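Side-chain contacts in protein adenylyltransferase (PDB 5NH2), which transfers AMP from ATP to tyrosine or threonine residues of host target proteins through its Fic domain, as part of Bartonella virulence: residues 75-78 against 82-85; 126-131 against 137-142. All coordinates share one frame; numbering follows the deposited sequence.

Contact 1: 75-78 against 82-85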
loop_
_atom_site.group_PDB
_atom_site.type_symbol
_atom_site.label_atom_id
_atom_site.label_comp_id
_atom_site.label_asym_id
_atom_site.label_seq_id
_atom_site.Cartn_x
_atom_site.Cartn_y
_atom_site.Cartn_z
ATOM N N ALA A 75 5.243 19.359 0.738
ATOM C CA ALA A 75 5.053 18.140 1.524
ATOM C C ALA A 75 4.109 18.427 2.689
ATOM O O ALA A 75 4.311 19.381 3.442
ATOM C CB ALA A 75 6.398 17.623 2.054
ATOM N N GLY A 76 3.044 17.630 2.801
ATOM C CA GLY A 76 2.040 17.863 3.829
ATOM C C GLY A 76 0.957 18.894 3.530
ATOM O O GLY A 76 0.129 19.149 4.407
ATOM N N TYR A 77 0.932 19.520 2.351
ATOM C CA TYR A 77 -0.148 20.452 2.022
ATOM C C TYR A 77 -1.180 19.800 1.089
ATOM O O TYR A 77 -0.835 19.042 0.168
ATOM C CB TYR A 77 0.389 21.752 1.391
ATOM C CG TYR A 77 1.235 22.655 2.321
ATOM C CD1 TYR A 77 2.489 22.239 2.777
ATOM C CD2 TYR A 77 0.807 23.942 2.683
ATOM C CE1 TYR A 77 3.275 23.059 3.591
ATOM C CE2 TYR A 77 1.587 24.754 3.484
ATOM C CZ TYR A 77 2.821 24.299 3.940
ATOM O OH TYR A 77 3.610 25.099 4.742
ATOM N N LEU A 78 -2.451 20.071 1.384
ATOM C CA LEU A 78 -3.606 19.569 0.659
ATOM C C LEU A 78 -3.799 20.372 -0.617
ATOM O O LEU A 78 -3.488 21.565 -0.675
ATOM C CB LEU A 78 -4.862 19.669 1.537
ATOM C CG LEU A 78 -4.731 18.831 2.823
ATOM C CD1 LEU A 78 -5.858 19.154 3.798
ATOM C CD2 LEU A 78 -4.631 17.331 2.609
ATOM N N PRO A 82 -4.260 26.973 -1.628
ATOM C CA PRO A 82 -3.244 27.565 -2.511
ATOM C C PRO A 82 -1.864 27.497 -1.881
ATOM O O PRO A 82 -1.668 27.925 -0.734
ATOM C CB PRO A 82 -3.709 29.014 -2.677
ATOM C CG PRO A 82 -5.148 28.984 -2.407
ATOM C CD PRO A 82 -5.466 27.814 -1.509
ATOM N N PHE A 83 -0.900 26.979 -2.645
ATOM C CA PHE A 83 0.469 26.882 -2.151
ATOM C C PHE A 83 1.381 27.782 -2.975
ATOM O O PHE A 83 1.369 27.724 -4.206
ATOM C CB PHE A 83 0.997 25.425 -2.173
ATOM C CG PHE A 83 2.465 25.302 -1.776
ATOM C CD1 PHE A 83 2.831 25.054 -0.459
ATOM C CD2 PHE A 83 3.479 25.463 -2.712
ATOM C CE1 PHE A 83 4.186 24.981 -0.089
ATOM C CE2 PHE A 83 4.830 25.375 -2.337
ATOM C CZ PHE A 83 5.176 25.142 -1.036
ATOM N N THR A 84 2.207 28.566 -2.300
ATOM C CA THR A 84 3.105 29.491 -2.973
ATOM C C THR A 84 4.542 28.992 -2.886
ATOM O O THR A 84 5.117 28.923 -1.795
ATOM C CB THR A 84 2.994 30.893 -2.382
ATOM O OG1 THR A 84 1.688 31.405 -2.640
ATOM C CG2 THR A 84 4.056 31.831 -3.044
ATOM N N PHE A 85 5.120 28.683 -4.041
ATOM C CA PHE A 85 6.480 28.185 -4.145
ATOM C C PHE A 85 7.509 29.270 -3.797
ATOM O O PHE A 85 7.265 30.474 -3.922
ATOM C CB PHE A 85 6.731 27.680 -5.570
ATOM C CG PHE A 85 6.065 26.355 -5.887
ATOM C CD1 PHE A 85 6.771 25.154 -5.746
ATOM C CD2 PHE A 85 4.739 26.308 -6.318
ATOM C CE1 PHE A 85 6.175 23.918 -6.043
ATOM C CE2 PHE A 85 4.129 25.080 -6.607
ATOM C CZ PHE A 85 4.854 23.881 -6.474
#

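Contact 2: 126-131 against 137-142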
loop_
_atom_site.group_PDB
_atom_site.type_symbol
_atom_site.label_atom_id
_atom_site.label_comp_id
_atom_site.label_asym_id
_atom_site.label_seq_id
_atom_site.Cartn_x
_atom_site.Cartn_y
_atom_site.Cartn_z
ATOM N N ASN A 126 -13.141 6.623 18.946
ATOM C CA ASN A 126 -11.890 6.444 19.694
ATOM C C ASN A 126 -10.848 5.677 18.878
ATOM O O ASN A 126 -10.285 4.662 19.308
ATOM C CB ASN A 126 -12.150 5.780 21.049
ATOM C CG ASN A 126 -13.077 6.624 21.920
ATOM O OD1 ASN A 126 -12.953 7.853 21.966
ATOM N ND2 ASN A 126 -14.035 5.974 22.588
ATOM N N ASN A 127 -10.618 6.163 17.668
ATOM C CA ASN A 127 -9.545 5.667 16.827
ATOM C C ASN A 127 -9.714 4.190 16.507
ATOM O O ASN A 127 -8.735 3.515 16.167
ATOM C CB ASN A 127 -8.193 5.961 17.484
ATOM C CG ASN A 127 -7.979 7.442 17.662
ATOM O OD1 ASN A 127 -8.057 8.232 16.694
ATOM N ND2 ASN A 127 -7.752 7.849 18.900
ATOM N N LEU A 128 -10.964 3.713 16.573
ATOM C CA LEU A 128 -11.338 2.333 16.247
ATOM C C LEU A 128 -10.698 1.335 17.204
ATOM O O LEU A 128 -10.435 0.192 16.830
ATOM C CB LEU A 128 -10.982 1.954 14.798
ATOM C CG LEU A 128 -11.563 2.808 13.675
ATOM C CD1 LEU A 128 -11.411 2.078 12.344
ATOM C CD2 LEU A 128 -13.033 3.140 13.960
ATOM N N GLN A 129 -10.423 1.753 18.432
ATOM C CA GLN A 129 -9.796 0.855 19.389
ATOM C C GLN A 129 -10.856 0.030 20.138
ATOM O O GLN A 129 -12.070 0.264 20.028
ATOM C CB GLN A 129 -8.910 1.671 20.347
ATOM C CG GLN A 129 -7.546 2.060 19.698
ATOM C CD GLN A 129 -6.867 3.320 20.255
ATOM O OE1 GLN A 129 -7.086 3.721 21.388
ATOM N NE2 GLN A 129 -6.042 3.952 19.425
ATOM N N GLY A 130 -10.377 -0.930 20.928
ATOM C CA GLY A 130 -11.261 -1.800 21.688
ATOM C C GLY A 130 -12.298 -2.520 20.855
ATOM O O GLY A 130 -13.425 -2.729 21.318
ATOM N N LEU A 131 -11.959 -2.879 19.622
ATOM C CA LEU A 131 -12.836 -3.614 18.726
ATOM C C LEU A 131 -12.185 -4.955 18.425
ATOM O O LEU A 131 -10.959 -5.086 18.495
ATOM C CB LEU A 131 -13.079 -2.839 17.410
ATOM C CG LEU A 131 -13.766 -1.491 17.593
ATOM C CD1 LEU A 131 -13.937 -0.625 16.298
ATOM C CD2 LEU A 131 -15.118 -1.712 18.344
ATOM N N ASN A 137 -12.214 -3.958 10.946
ATOM C CA ASN A 137 -12.166 -3.950 9.484
ATOM C C ASN A 137 -13.427 -3.302 8.875
ATOM O O ASN A 137 -13.325 -2.501 7.938
ATOM C CB ASN A 137 -11.962 -5.365 8.930
ATOM C CG ASN A 137 -10.486 -5.908 9.126
ATOM O OD1 ASN A 137 -9.570 -5.167 9.496
ATOM N ND2 ASN A 137 -10.291 -7.226 8.869
ATOM N N SER A 138 -14.620 -3.588 9.419
ATOM C CA SER A 138 -15.809 -2.995 8.806
ATOM C C SER A 138 -15.772 -1.482 8.913
ATOM O O SER A 138 -16.049 -0.782 7.924
ATOM C CB SER A 138 -17.094 -3.554 9.419
ATOM O OG SER A 138 -17.238 -3.170 10.773
ATOM N N GLU A 139 -15.369 -0.953 10.080
ATOM C CA GLU A 139 -15.195 0.501 10.213
ATOM C C GLU A 139 -14.088 1.047 9.281
ATOM O O GLU A 139 -14.293 1.999 8.488
ATOM C CB GLU A 139 -14.895 0.827 11.680
ATOM C CG GLU A 139 -16.050 0.565 12.611
ATOM C CD GLU A 139 -17.209 1.566 12.471
ATOM O OE1 GLU A 139 -18.310 1.214 12.916
ATOM O OE2 GLU A 139 -17.048 2.696 11.947
ATOM N N ALA A 140 -12.896 0.455 9.379
ATOM C CA ALA A 140 -11.758 0.890 8.586
ATOM C C ALA A 140 -12.102 0.974 7.101
ATOM O O ALA A 140 -11.682 1.910 6.421
ATOM C CB ALA A 140 -10.600 -0.071 8.816
ATOM N N ILE A 141 -12.902 0.028 6.591
ATOM C CA ILE A 141 -13.199 0.000 5.156
ATOM C C ILE A 141 -13.944 1.274 4.725
ATOM O O ILE A 141 -13.558 1.938 3.756
ATOM C CB ILE A 141 -13.970 -1.292 4.795
ATOM C CG1 ILE A 141 -13.007 -2.486 4.699
ATOM C CG2 ILE A 141 -14.587 -1.179 3.418
ATOM C CD1 ILE A 141 -13.577 -3.841 5.038
ATOM N N GLU A 142 -14.994 1.658 5.463
ATOM C CA GLU A 142 -15.690 2.915 5.185
ATOM C C GLU A 142 -14.732 4.108 5.146
ATOM O O GLU A 142 -14.759 4.894 4.184
ATOM C CB GLU A 142 -16.814 3.147 6.212
ATOM C CG GLU A 142 -17.900 2.084 6.171
ATOM C CD GLU A 142 -19.022 2.360 7.168
ATOM O OE1 GLU A 142 -19.711 1.386 7.547
ATOM O OE2 GLU A 142 -19.215 3.542 7.558
#

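Contact 1: 75-78 against 82-85
Y77 and F83 meet as a T-shaped aromatic pair in which F83 offers its edge and Y77 its face. The ring centroids are 5.2 Å apart and the planes stand at 76° to each other. The leading atom is F83 CD1, which lies over the CG-CD2-CE2 side of the tyrosine ring, offset toward the rim, with its closest approach of 3.9 Å to Y77 CD2. In F83 the ring is swung anti to the backbone N (chi1 175°), which carries it across to the tyrosine.

A second aromatic contact runs along 82-85 itself: F83 CE2 sits 3.8 Å above the plane of the F85 ring, over its centre. F85 belongs to a pair of residues that probably bind ATP, as in related enzymes, and its ring also takes part in a cation-pi contact with K20.

Among the polar bonds nearby, F83 pairs through its backbone with A91 in the beta hairpin 83-84/90-91 of the Fic domain, consistent with the flap beside the active site of Fic proteins. T84 OG1 is bonded to T90 OG1; in the loop after helix 57-68, G76 N is bonded to H64 ND1 of that helix.

Between the segments the attraction is therefore dispersion together with the weak electrostatics of a single ring C-H, that of F83 CD1, over the tyrosine face: an apolar, ring-on-ring contact at the protein surface, without hydrogen bond or ion pair across it.

Contact 2: 126-131 against 137-142
L128 has CG anti to its own carbonyl carbon (chi1 -57°), and with chi2 extended (-165°) the isobutyl fork reaches the flank of helix 133-150. E139 leaves that helix with the same kind of first torsion, which lays CG beside the backbone N; the bend at chi2 (-72°) turns only the carboxylate. The leucine fork straddles the E139 CB methylene with its two methyls: L128 CD2 comes to 3.7 Å from E139 CB, and L128 CD1 stands 3.8 Å from the same carbon. CD1 also reaches the helix backbone, 3.7 Å from A140 N, and packs 4.2 Å from A140 CB. L131 adds a looser touch beside it, its CD1 lying 4.4 Å from E139 CG.

The segment 126-131 is the connection between two helices of the Fic domain, 109-124 and 133-150. The first of these ends in a Schellman motif with N126, at positive phi, as the C-prime residue: N127 N bonds to L122 O and N126 N to A123 O. The chain then turns so that L128 folds back on the second helix, while N127 OD1 is held by F55 N and L131 O accepts a bond from H174 NE2. On the helix, A140 also touches F206 of helix 200-208, and N137 ND2 bonds S210 OG. The carboxylate of E139 takes no part in the apolar packing; its OE1 forms a weak, long ion pair with K125 NZ.

Overall arrangement
Both contacts join a connecting loop to a nearby regular element within the Fic domain, but their centres are about 30 Å apart, and they follow one another along the chain without touching. Contact 1 is a surface contact, its centre about 24 Å from that of the chain, made by two rings close to the probable ATP-binding residues. Contact 2 lies deeper, its centre about 17 Å from that of the chain, partly buried and away from the nucleotide-binding residues. Their chemistry differs accordingly: aromatic edge-to-face packing between a loop and a short strand in 75-78/82-85, aliphatic packing of leucines on a helix flank in 126-131/137-142. No segment or secondary-structure element is common to both.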